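Local coordinates for protein glycosyl hydrolase (Bacteroides ovatus, PDB 3QC2) that is of undetermined function but is named a glycosyl hydrolase, probably with the five-bladed beta-propeller fold of its relatives, at residues V67-E72 and F97-T102; D275-A280 and L302-F307; W14-F19 and N334-Y339. One frame throughout, in Å; residues are numbered along the deposited sequence.

Interaction 1 of 3, residues V67-E72 and F97-T102; sequences VLYRAE and FQREKT
Val67 and Phe97 have the nearest CA atoms, yet these are still 8.4 Å apart, since strands 64-72 and 98-99 run in the same direction on either side of strand 84-91. The side chains meet over one face of that middle strand, where Phe97 also touches Ser91. At one end, CG2 of Val67 presses on the Phe97 ring, reaching CE2 at 3.4 Å and CZ at 3.7 Å. The valine stem crosses the phenylalanine at about a right angle.

This sheet, with strand 52-61 on one flank and the short strand 98-99 on the other, has the four-stranded antiparallel build of a propeller blade. Arg99 reaches inward from the outermost strand, past Ala89 of strand 84-91, towards Tyr69. Its chain bends at chi3 (62°), and Arg99 NE donates to the hydroxyl OH of Tyr69 at 3.2 Å along a moderately bent path (154° at the hydrogen). OH sits at the edge of the guanidinium, slightly tilted from its plane, while the phenol ring stands nearly perpendicular to that plane at 84°. Glu49 completes the triangle: its OE1 is hydrogen-bonded to Tyr69 OH and salt-bridged to Arg99 NH2. With NH1 donating to the carbonyl of Ser30, all three guanidinium nitrogens are held, which fixes its rotation.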
loop_
_atom_site.group_PDB
_atom_site.type_symbol
_atom_site.label_atom_id
_atom_site.label_comp_id
_atom_site.label_asym_id
_atom_site.label_seq_id
_atom_site.Cartn_x
_atom_site.Cartn_y
_atom_site.Cartn_z
ATOM N N VAL A 67 5.028 5.301 -10.509
ATOM C CA VAL A 67 4.360 4.198 -9.886
ATOM C C VAL A 67 5.186 2.929 -10.042
ATOM O O VAL A 67 5.718 2.663 -11.110
ATOM C CB VAL A 67 2.940 3.958 -10.508
ATOM C CG1 VAL A 67 2.455 2.535 -10.247
ATOM C CG2 VAL A 67 1.929 5.000 -9.989
ATOM N N LEU A 68 5.332 2.188 -8.946
ATOM C CA LEU A 68 5.930 0.862 -8.978
ATOM C C LEU A 68 4.792 -0.096 -8.703
ATOM O O LEU A 68 4.176 -0.045 -7.633
ATOM C CB LEU A 68 7.054 0.675 -7.966
ATOM C CG LEU A 68 8.444 1.109 -8.455
ATOM C CD1 LEU A 68 8.512 2.578 -8.622
ATOM C CD2 LEU A 68 9.494 0.629 -7.472
ATOM N N TYR A 69 4.504 -0.962 -9.672
ATOM C CA TYR A 69 3.389 -1.887 -9.562
ATOM C C TYR A 69 3.826 -3.331 -9.389
ATOM O O TYR A 69 4.807 -3.770 -9.993
ATOM C CB TYR A 69 2.464 -1.761 -10.790
ATOM C CG TYR A 69 3.148 -1.957 -12.155
ATOM C CD1 TYR A 69 3.734 -0.886 -12.823
ATOM C CD2 TYR A 69 3.179 -3.205 -12.769
ATOM C CE1 TYR A 69 4.355 -1.057 -14.088
ATOM C CE2 TYR A 69 3.793 -3.391 -14.019
ATOM C CZ TYR A 69 4.373 -2.306 -14.673
ATOM O OH TYR A 69 4.968 -2.476 -15.892
ATOM N N ARG A 70 3.091 -4.059 -8.538
ATOM C CA ARG A 70 3.322 -5.472 -8.327
ATOM C C ARG A 70 2.875 -6.208 -9.574
ATOM O O ARG A 70 1.726 -6.108 -9.964
ATOM C CB ARG A 70 2.519 -5.974 -7.123
ATOM C CG ARG A 70 2.544 -7.485 -6.927
ATOM C CD ARG A 70 1.750 -7.901 -5.699
ATOM N NE ARG A 70 1.667 -9.351 -5.572
ATOM C CZ ARG A 70 1.030 -9.999 -4.589
ATOM N NH1 ARG A 70 0.407 -9.327 -3.608
ATOM N NH2 ARG A 70 1.017 -11.337 -4.578
ATOM N N ALA A 71 3.790 -6.949 -10.192
ATOM C CA ALA A 71 3.496 -7.704 -11.406
ATOM C C ALA A 71 3.780 -9.183 -11.196
ATOM O O ALA A 71 4.774 -9.548 -10.555
ATOM C CB ALA A 71 4.318 -7.182 -12.544
ATOM N N GLU A 72 2.913 -10.036 -11.751
ATOM C CA GLU A 72 3.066 -11.493 -11.633
ATOM C C GLU A 72 2.916 -12.221 -12.950
ATOM O O GLU A 72 2.094 -11.848 -13.800
ATOM C CB GLU A 72 2.022 -12.072 -10.666
ATOM C CG GLU A 72 2.238 -11.754 -9.205
ATOM C CD GLU A 72 1.115 -12.290 -8.321
ATOM O OE1 GLU A 72 0.015 -12.572 -8.848
ATOM O OE2 GLU A 72 1.323 -12.412 -7.104
ATOM N N PHE A 97 0.084 6.474 -17.937
ATOM C CA PHE A 97 1.427 6.026 -17.567
ATOM C C PHE A 97 2.245 5.438 -18.703
ATOM O O PHE A 97 1.702 4.853 -19.651
ATOM C CB PHE A 97 1.328 5.027 -16.412
ATOM C CG PHE A 97 0.974 5.662 -15.122
ATOM C CD1 PHE A 97 -0.350 6.027 -14.847
ATOM C CD2 PHE A 97 1.953 5.938 -14.183
ATOM C CE1 PHE A 97 -0.683 6.638 -13.651
ATOM C CE2 PHE A 97 1.632 6.548 -12.984
ATOM C CZ PHE A 97 0.304 6.896 -12.712
ATOM N N GLN A 98 3.569 5.617 -18.579
ATOM C CA GLN A 98 4.561 5.142 -19.539
ATOM C C GLN A 98 5.430 4.094 -18.821
ATOM O O GLN A 98 6.282 4.428 -17.994
ATOM C CB GLN A 98 5.398 6.313 -20.024
ATOM C CG GLN A 98 4.550 7.455 -20.631
ATOM C CD GLN A 98 5.369 8.643 -21.081
ATOM O OE1 GLN A 98 6.232 8.530 -21.946
ATOM N NE2 GLN A 98 5.069 9.810 -20.520
ATOM N N ARG A 99 5.211 2.835 -19.159
ATOM C CA ARG A 99 5.862 1.711 -18.472
ATOM C C ARG A 99 7.133 1.232 -19.108
ATOM O O ARG A 99 7.302 1.319 -20.318
ATOM C CB ARG A 99 4.878 0.539 -18.441
ATOM C CG ARG A 99 3.557 0.872 -17.758
ATOM C CD ARG A 99 2.437 -0.059 -18.186
ATOM N NE ARG A 99 2.671 -1.467 -17.847
ATOM C CZ ARG A 99 1.760 -2.440 -17.988
ATOM N NH1 ARG A 99 0.543 -2.163 -18.462
ATOM N NH2 ARG A 99 2.059 -3.687 -17.649
ATOM N N GLU A 100 8.041 0.720 -18.281
ATOM C CA GLU A 100 9.265 0.093 -18.786
ATOM C C GLU A 100 8.886 -1.341 -19.063
ATOM O O GLU A 100 7.979 -1.881 -18.423
ATOM C CB GLU A 100 10.409 0.158 -17.773
ATOM C CG GLU A 100 10.891 1.576 -17.424
ATOM C CD GLU A 100 11.548 2.331 -18.606
ATOM O OE1 GLU A 100 11.875 1.693 -19.653
ATOM O OE2 GLU A 100 11.754 3.570 -18.471
ATOM N N LYS A 101 9.569 -1.963 -20.007
ATOM C CA LYS A 101 9.257 -3.338 -20.400
ATOM C C LYS A 101 9.926 -4.417 -19.538
ATOM O O LYS A 101 9.703 -5.611 -19.759
ATOM C CB LYS A 101 9.588 -3.547 -21.866
ATOM C CG LYS A 101 8.687 -2.729 -22.811
ATOM C CD LYS A 101 8.945 -3.102 -24.267
ATOM C CE LYS A 101 7.945 -2.458 -25.191
ATOM N NZ LYS A 101 8.134 -2.957 -26.587
ATOM N N THR A 102 10.720 -4.002 -18.556
ATOM C CA THR A 102 11.385 -4.936 -17.650
ATOM C C THR A 102 11.201 -4.442 -16.191
ATOM O O THR A 102 11.098 -3.240 -15.958
ATOM C CB THR A 102 12.881 -5.081 -17.995
ATOM O OG1 THR A 102 13.541 -3.825 -17.836
ATOM C CG2 THR A 102 13.064 -5.568 -19.456
#

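Interaction 2 of 3, residues D275-A280 and L302-F307; sequences DKRYTA and LDEPFF
Glu304 OE1 collects three donors from the 275-280 loop. Arg277 comes end-on and gives both terminal nitrogens to this single oxygen, NH1 at 3.1 Å from Glu304 OE1 and NH2 at 3.2 Å from it. OE1 lies in the guanidinium plane, yet the carboxylate is turned almost at right angles to that plane (83°). NH1 uses the syn lone pair of OE1, whereas NH2 comes in from above the carboxylate plane. The third donor is the hydroxyl of Tyr278, whose OH lies 2.5 Å from Glu304 OE1 and nearly in line with the C-O bond, the oxygen sitting at the edge of the phenol ring. A bend at chi2 (-69°) folds the Glu304 chain and brings its end to these donors.

Arg277 has a second acid to serve. Arg277 NH1 also donates to OD2 of Asp275 at 2.7 Å, so the guanidinium lies between two carboxylates and would be expected to offset their mutual repulsion. A water adds a looser connection, donating to the carbonyl O of Asp303 at 3.3 Å and weakly to Asp275 OD2.

Next to the charges, Pro305 packs against Tyr278 from the opposite direction. Pro305 CD lies 3.5 Å from Tyr278 CZ, and its CG rests near CE1 of the same ring. Pro305 also leans on Ala284 of strand 283-290, and Tyr278 touches Pro364 at the chain's end.

The donors are presented by a type I beta turn from Asp275 to Tyr278, closed by Tyr278 N to Asp275 O. Asp275 OD1 accepts from the backbone N of Arg277 at 3.0 Å, an Asx turn. Asp275, Arg277 and Glu304 together form a salt-bridge network between the loop joining strands 260-268 and 283-290 and the loop that leaves strand 298-301 for strand 324-332 of the next sheet, probably the next blade of the propeller.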
loop_
_atom_site.group_PDB
_atom_site.type_symbol
_atom_site.label_atom_id
_atom_site.label_comp_id
_atom_site.label_asym_id
_atom_site.label_seq_id
_atom_site.Cartn_x
_atom_site.Cartn_y
_atom_site.Cartn_z
ATOM N N ASP A 275 -20.203 -7.258 7.949
ATOM C CA ASP A 275 -21.401 -6.556 7.550
ATOM C C ASP A 275 -21.827 -7.071 6.200
ATOM O O ASP A 275 -21.121 -6.885 5.198
ATOM C CB ASP A 275 -21.124 -5.058 7.467
ATOM C CG ASP A 275 -22.375 -4.234 7.168
ATOM O OD1 ASP A 275 -23.491 -4.803 7.057
ATOM O OD2 ASP A 275 -22.235 -3.004 7.051
ATOM N N LYS A 276 -22.987 -7.700 6.156
ATOM C CA LYS A 276 -23.501 -8.224 4.906
ATOM C C LYS A 276 -23.918 -7.145 3.876
ATOM O O LYS A 276 -24.154 -7.458 2.716
ATOM C CB LYS A 276 -24.611 -9.249 5.156
ATOM C CG LYS A 276 -24.110 -10.699 5.042
ATOM C CD LYS A 276 -25.023 -11.668 5.681
ATOM C CE LYS A 276 -25.045 -13.057 4.937
ATOM N NZ LYS A 276 -23.723 -13.541 4.461
ATOM N N ARG A 277 -23.971 -5.884 4.302
ATOM C CA ARG A 277 -24.248 -4.794 3.390
ATOM C C ARG A 277 -23.164 -4.759 2.305
ATOM O O ARG A 277 -23.429 -4.377 1.172
ATOM C CB ARG A 277 -24.308 -3.471 4.143
ATOM C CG ARG A 277 -25.500 -3.368 5.028
ATOM C CD ARG A 277 -25.410 -2.211 6.029
ATOM N NE ARG A 277 -25.221 -0.901 5.393
ATOM C CZ ARG A 277 -24.133 -0.138 5.515
ATOM N NH1 ARG A 277 -23.107 -0.515 6.282
ATOM N NH2 ARG A 277 -24.085 1.034 4.894
ATOM N N TYR A 278 -21.947 -5.183 2.681
ATOM C CA TYR A 278 -20.814 -5.258 1.773
ATOM C C TYR A 278 -20.467 -6.706 1.452
ATOM O O TYR A 278 -20.846 -7.622 2.170
ATOM C CB TYR A 278 -19.599 -4.540 2.373
ATOM C CG TYR A 278 -19.890 -3.111 2.685
ATOM C CD1 TYR A 278 -19.880 -2.149 1.681
ATOM C CD2 TYR A 278 -20.215 -2.708 3.981
ATOM C CE1 TYR A 278 -20.176 -0.812 1.955
ATOM C CE2 TYR A 278 -20.511 -1.366 4.267
ATOM C CZ TYR A 278 -20.485 -0.428 3.240
ATOM O OH TYR A 278 -20.784 0.885 3.498
ATOM N N THR A 279 -19.735 -6.893 0.360
ATOM C CA THR A 279 -19.315 -8.219 -0.096
ATOM C C THR A 279 -18.376 -8.877 0.930
ATOM O O THR A 279 -17.538 -8.213 1.541
ATOM C CB THR A 279 -18.593 -8.131 -1.464
ATOM O OG1 THR A 279 -19.384 -7.356 -2.385
ATOM C CG2 THR A 279 -18.331 -9.530 -2.041
ATOM N N ALA A 280 -18.541 -10.176 1.108
ATOM C CA ALA A 280 -17.757 -10.925 2.050
ATOM C C ALA A 280 -16.362 -11.216 1.508
ATOM O O ALA A 280 -16.187 -11.429 0.311
ATOM C CB ALA A 280 -18.474 -12.240 2.393
ATOM N N LEU A 302 -13.607 5.826 10.157
ATOM C CA LEU A 302 -14.836 5.939 9.417
ATOM C C LEU A 302 -15.642 4.665 9.635
ATOM O O LEU A 302 -15.090 3.569 9.615
ATOM C CB LEU A 302 -14.564 6.132 7.923
ATOM C CG LEU A 302 -13.743 7.349 7.504
ATOM C CD1 LEU A 302 -13.510 7.326 6.019
ATOM C CD2 LEU A 302 -14.422 8.671 7.923
ATOM N N ASP A 303 -16.931 4.820 9.872
ATOM C CA ASP A 303 -17.834 3.687 10.068
ATOM C C ASP A 303 -18.230 3.023 8.745
ATOM O O ASP A 303 -18.677 1.898 8.735
ATOM C CB ASP A 303 -19.091 4.139 10.835
ATOM C CG ASP A 303 -18.784 4.532 12.282
ATOM O OD1 ASP A 303 -17.720 4.086 12.840
ATOM O OD2 ASP A 303 -19.591 5.280 12.866
ATOM N N GLU A 304 -18.063 3.747 7.643
ATOM C CA GLU A 304 -18.379 3.258 6.301
ATOM C C GLU A 304 -17.140 3.469 5.434
ATOM O O GLU A 304 -16.445 4.440 5.609
ATOM C CB GLU A 304 -19.539 4.064 5.710
ATOM C CG GLU A 304 -20.802 4.075 6.555
ATOM C CD GLU A 304 -21.495 2.720 6.609
ATOM O OE1 GLU A 304 -21.132 1.823 5.820
ATOM O OE2 GLU A 304 -22.414 2.555 7.435
ATOM N N PRO A 305 -16.872 2.556 4.496
ATOM C CA PRO A 305 -15.719 2.766 3.644
ATOM C C PRO A 305 -15.948 3.996 2.734
ATOM O O PRO A 305 -17.078 4.245 2.306
ATOM C CB PRO A 305 -15.647 1.474 2.837
ATOM C CG PRO A 305 -17.035 1.009 2.771
ATOM C CD PRO A 305 -17.659 1.390 4.075
ATOM N N PHE A 306 -14.891 4.767 2.487
ATOM C CA PHE A 306 -14.988 5.993 1.648
ATOM C C PHE A 306 -14.784 5.681 0.189
ATOM O O PHE A 306 -15.127 6.481 -0.662
ATOM C CB PHE A 306 -13.958 7.044 2.084
ATOM C CG PHE A 306 -12.543 6.723 1.674
ATOM C CD1 PHE A 306 -11.710 5.943 2.499
ATOM C CD2 PHE A 306 -12.026 7.214 0.469
ATOM C CE1 PHE A 306 -10.386 5.649 2.121
ATOM C CE2 PHE A 306 -10.715 6.922 0.085
ATOM C CZ PHE A 306 -9.888 6.131 0.920
ATOM N N PHE A 307 -14.194 4.512 -0.091
ATOM C CA PHE A 307 -13.913 4.068 -1.452
ATOM C C PHE A 307 -14.090 2.553 -1.508
ATOM O O PHE A 307 -13.524 1.832 -0.697
ATOM C CB PHE A 307 -12.478 4.461 -1.832
ATOM C CG PHE A 307 -12.178 4.346 -3.296
ATOM C CD1 PHE A 307 -12.537 5.373 -4.172
ATOM C CD2 PHE A 307 -11.511 3.242 -3.803
ATOM C CE1 PHE A 307 -12.248 5.289 -5.553
ATOM C CE2 PHE A 307 -11.220 3.151 -5.182
ATOM C CZ PHE A 307 -11.600 4.203 -6.051
HETATM O O HOH W 1 -19.440 -1.109 7.736
#

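Interaction 3 of 3, residues W14-F19 and N334-Y339; sequences WAFGGF and NKWYLY
Leu338 and Phe19 meet where the N-terminal loop 14-19 packs on strand 335-342, the middle strand of a three-stranded antiparallel sheet that fits a blade of the propeller expected for this family. Leu338 is the side chain to follow. Leu338 CB starts the contact, lying 3.5 Å from CD2 of Phe19 and nearly as close to CE2. Beyond it, CG stands anti to the backbone N (chi1 -175°), which carries the branch along beside the phenylalanine. From there Leu338 CD2 swings over one face of the Phe19 ring, 4.0 Å from the centroid and 14° off the normal, a CH-pi contact. The same methyl also touches Phe306 CE2, while on the sheet side Leu338 packs on Ile326 of strand 324-332.

Two residues earlier on the strand, Trp336 points the same way. Trp336 CB lies 4.2 Å from Phe19 CE2, so the Phe19 ring touches both strand residues. Between Phe16 and Phe19 the loop runs through Gly17 and Gly18, joined by a cis peptide, and Gly18 pairs through its backbone with Ala358.

Phe16 fits beside Met329 and Tyr352 of the flanking strands, and its carbonyl O accepts from Gln287 NE2. The Phe16 ring and the indole of Trp336 form a T-shaped pair: the phenyl edge points at the face of the five-membered ring, with centroids 5.1 Å apart and planes at 85°. The leading atom stands over the CE2-NE1 bond of the indole, Phe16 CE2 being 3.6 Å from both Trp336 CE2 and Trp336 NE1.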
loop_
_atom_site.group_PDB
_atom_site.type_symbol
_atom_site.label_atom_id
_atom_site.label_comp_id
_atom_site.label_asym_id
_atom_site.label_seq_id
_atom_site.Cartn_x
_atom_site.Cartn_y
_atom_site.Cartn_z
ATOM N N TRP A 14 -12.080 15.932 8.772
ATOM C CA TRP A 14 -10.645 15.524 8.859
ATOM C C TRP A 14 -10.211 14.525 7.764
ATOM O O TRP A 14 -9.030 14.408 7.460
ATOM C CB TRP A 14 -10.327 14.940 10.246
ATOM C CG TRP A 14 -11.167 13.749 10.622
ATOM C CD1 TRP A 14 -12.294 13.750 11.405
ATOM C CD2 TRP A 14 -10.949 12.388 10.239
ATOM N NE1 TRP A 14 -12.787 12.468 11.528
ATOM C CE2 TRP A 14 -11.979 11.616 10.820
ATOM C CE3 TRP A 14 -9.982 11.744 9.469
ATOM C CZ2 TRP A 14 -12.064 10.241 10.648
ATOM C CZ3 TRP A 14 -10.072 10.384 9.296
ATOM C CH2 TRP A 14 -11.105 9.644 9.881
ATOM N N ALA A 15 -11.174 13.814 7.183
ATOM C CA ALA A 15 -10.888 12.777 6.178
ATOM C C ALA A 15 -10.630 13.328 4.767
ATOM O O ALA A 15 -11.071 14.406 4.428
ATOM C CB ALA A 15 -12.048 11.756 6.138
ATOM N N PHE A 16 -9.891 12.550 3.970
ATOM C CA PHE A 16 -9.623 12.868 2.567
ATOM C C PHE A 16 -10.761 12.293 1.746
ATOM O O PHE A 16 -11.215 11.168 2.012
ATOM C CB PHE A 16 -8.309 12.213 2.085
ATOM C CG PHE A 16 -7.060 12.825 2.670
ATOM C CD1 PHE A 16 -6.658 12.523 3.967
ATOM C CD2 PHE A 16 -6.269 13.684 1.912
ATOM C CE1 PHE A 16 -5.496 13.083 4.506
ATOM C CE2 PHE A 16 -5.107 14.242 2.444
ATOM C CZ PHE A 16 -4.722 13.940 3.740
ATOM N N GLY A 17 -11.221 13.037 0.750
ATOM C CA GLY A 17 -12.276 12.547 -0.131
ATOM C C GLY A 17 -13.312 13.586 -0.507
ATOM O O GLY A 17 -13.386 14.639 0.105
ATOM N N GLY A 18 -14.142 13.280 -1.503
ATOM C CA GLY A 18 -14.116 11.991 -2.219
ATOM C C GLY A 18 -13.083 11.903 -3.342
ATOM O O GLY A 18 -12.657 12.913 -3.886
ATOM N N PHE A 19 -12.690 10.666 -3.660
ATOM C CA PHE A 19 -11.755 10.373 -4.736
ATOM C C PHE A 19 -12.577 9.943 -5.934
ATOM O O PHE A 19 -13.159 8.861 -5.948
ATOM C CB PHE A 19 -10.792 9.276 -4.325
ATOM C CG PHE A 19 -9.824 9.693 -3.256
ATOM C CD1 PHE A 19 -10.216 9.756 -1.935
ATOM C CD2 PHE A 19 -8.517 10.016 -3.577
ATOM C CE1 PHE A 19 -9.313 10.138 -0.940
ATOM C CE2 PHE A 19 -7.615 10.393 -2.592
ATOM C CZ PHE A 19 -8.019 10.452 -1.272
ATOM N N ASN A 334 -1.791 20.336 -6.922
ATOM C CA ASN A 334 -2.851 20.711 -5.956
ATOM C C ASN A 334 -4.050 19.718 -5.804
ATOM O O ASN A 334 -5.117 20.101 -5.319
ATOM C CB ASN A 334 -3.349 22.134 -6.258
ATOM C CG ASN A 334 -2.212 23.161 -6.248
ATOM O OD1 ASN A 334 -1.233 23.022 -5.496
ATOM N ND2 ASN A 334 -2.335 24.185 -7.075
ATOM N N LYS A 335 -3.848 18.460 -6.203
ATOM C CA LYS A 335 -4.884 17.410 -6.068
ATOM C C LYS A 335 -4.238 16.143 -5.573
ATOM O O LYS A 335 -3.028 15.963 -5.715
ATOM C CB LYS A 335 -5.592 17.134 -7.396
ATOM C CG LYS A 335 -6.403 18.308 -7.945
ATOM C CD LYS A 335 -7.124 17.919 -9.247
ATOM C CE LYS A 335 -7.726 19.142 -9.960
ATOM N NZ LYS A 335 -8.400 18.768 -11.245
ATOM N N TRP A 336 -5.044 15.263 -4.982
ATOM C CA TRP A 336 -4.548 13.987 -4.464
ATOM C C TRP A 336 -4.912 12.814 -5.390
ATOM O O TRP A 336 -6.092 12.572 -5.686
ATOM C CB TRP A 336 -5.088 13.725 -3.062
ATOM C CG TRP A 336 -4.469 14.565 -1.979
ATOM C CD1 TRP A 336 -4.967 15.718 -1.446
ATOM C CD2 TRP A 336 -3.255 14.298 -1.286
ATOM N NE1 TRP A 336 -4.138 16.184 -0.470
ATOM C CE2 TRP A 336 -3.075 15.333 -0.349
ATOM C CE3 TRP A 336 -2.293 13.284 -1.366
ATOM C CZ2 TRP A 336 -1.974 15.385 0.513
ATOM C CZ3 TRP A 336 -1.192 13.333 -0.507
ATOM C CH2 TRP A 336 -1.048 14.375 0.420
ATOM N N TYR A 337 -3.889 12.084 -5.817
ATOM C CA TYR A 337 -4.047 10.936 -6.697
ATOM C C TYR A 337 -3.895 9.635 -5.904
ATOM O O TYR A 337 -2.828 9.350 -5.371
ATOM C CB TYR A 337 -3.015 11.019 -7.830
ATOM C CG TYR A 337 -3.315 12.156 -8.773
ATOM C CD1 TYR A 337 -3.072 13.480 -8.403
ATOM C CD2 TYR A 337 -3.872 11.917 -10.019
ATOM C CE1 TYR A 337 -3.367 14.520 -9.254
ATOM C CE2 TYR A 337 -4.169 12.960 -10.880
ATOM C CZ TYR A 337 -3.911 14.258 -10.492
ATOM O OH TYR A 337 -4.203 15.291 -11.340
ATOM N N LEU A 338 -4.981 8.865 -5.822
ATOM C CA LEU A 338 -4.992 7.597 -5.077
ATOM C C LEU A 338 -4.844 6.439 -6.037
ATOM O O LEU A 338 -5.659 6.283 -6.952
ATOM C CB LEU A 338 -6.307 7.454 -4.302
ATOM C CG LEU A 338 -6.443 6.246 -3.376
ATOM C CD1 LEU A 338 -5.356 6.275 -2.295
ATOM C CD2 LEU A 338 -7.808 6.211 -2.751
ATOM N N TYR A 339 -3.806 5.627 -5.832
ATOM C CA TYR A 339 -3.537 4.468 -6.688
ATOM C C TYR A 339 -3.818 3.210 -5.925
ATOM O O TYR A 339 -3.371 3.056 -4.797
ATOM C CB TYR A 339 -2.106 4.511 -7.213
ATOM C CG TYR A 339 -1.896 5.697 -8.075
ATOM C CD1 TYR A 339 -2.272 5.682 -9.413
ATOM C CD2 TYR A 339 -1.376 6.867 -7.554
ATOM C CE1 TYR A 339 -2.108 6.807 -10.213
ATOM C CE2 TYR A 339 -1.202 7.986 -8.337
ATOM C CZ TYR A 339 -1.569 7.959 -9.660
ATOM O OH TYR A 339 -1.388 9.087 -10.425
#

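Interaction 3 forms the middle of the set, touching both of the others. Towards interaction 1, Tyr339 CE1 packs 3.5 Å from Phe97 CZ, and Tyr339 CD1 lies 4.3 Å from Val67 CG2, so the sheets of 64-72 and 335-342 touch here. Towards interaction 2, Phe306 CE2 comes 3.5 Å from Phe19 CD1, and Leu302 CD2 reaches Trp14 CZ2 at 3.9 Å. Interactions 1 and 2 stay apart, about 14 Å between nearest atoms and 30 Å between centres. In sequence, 14-19 and 334-339 bracket both. A bound PEG, di(hydroxyethyl)ether, probably from the crystallisation liquor, lies about 4 Å from the Phe16 side chain.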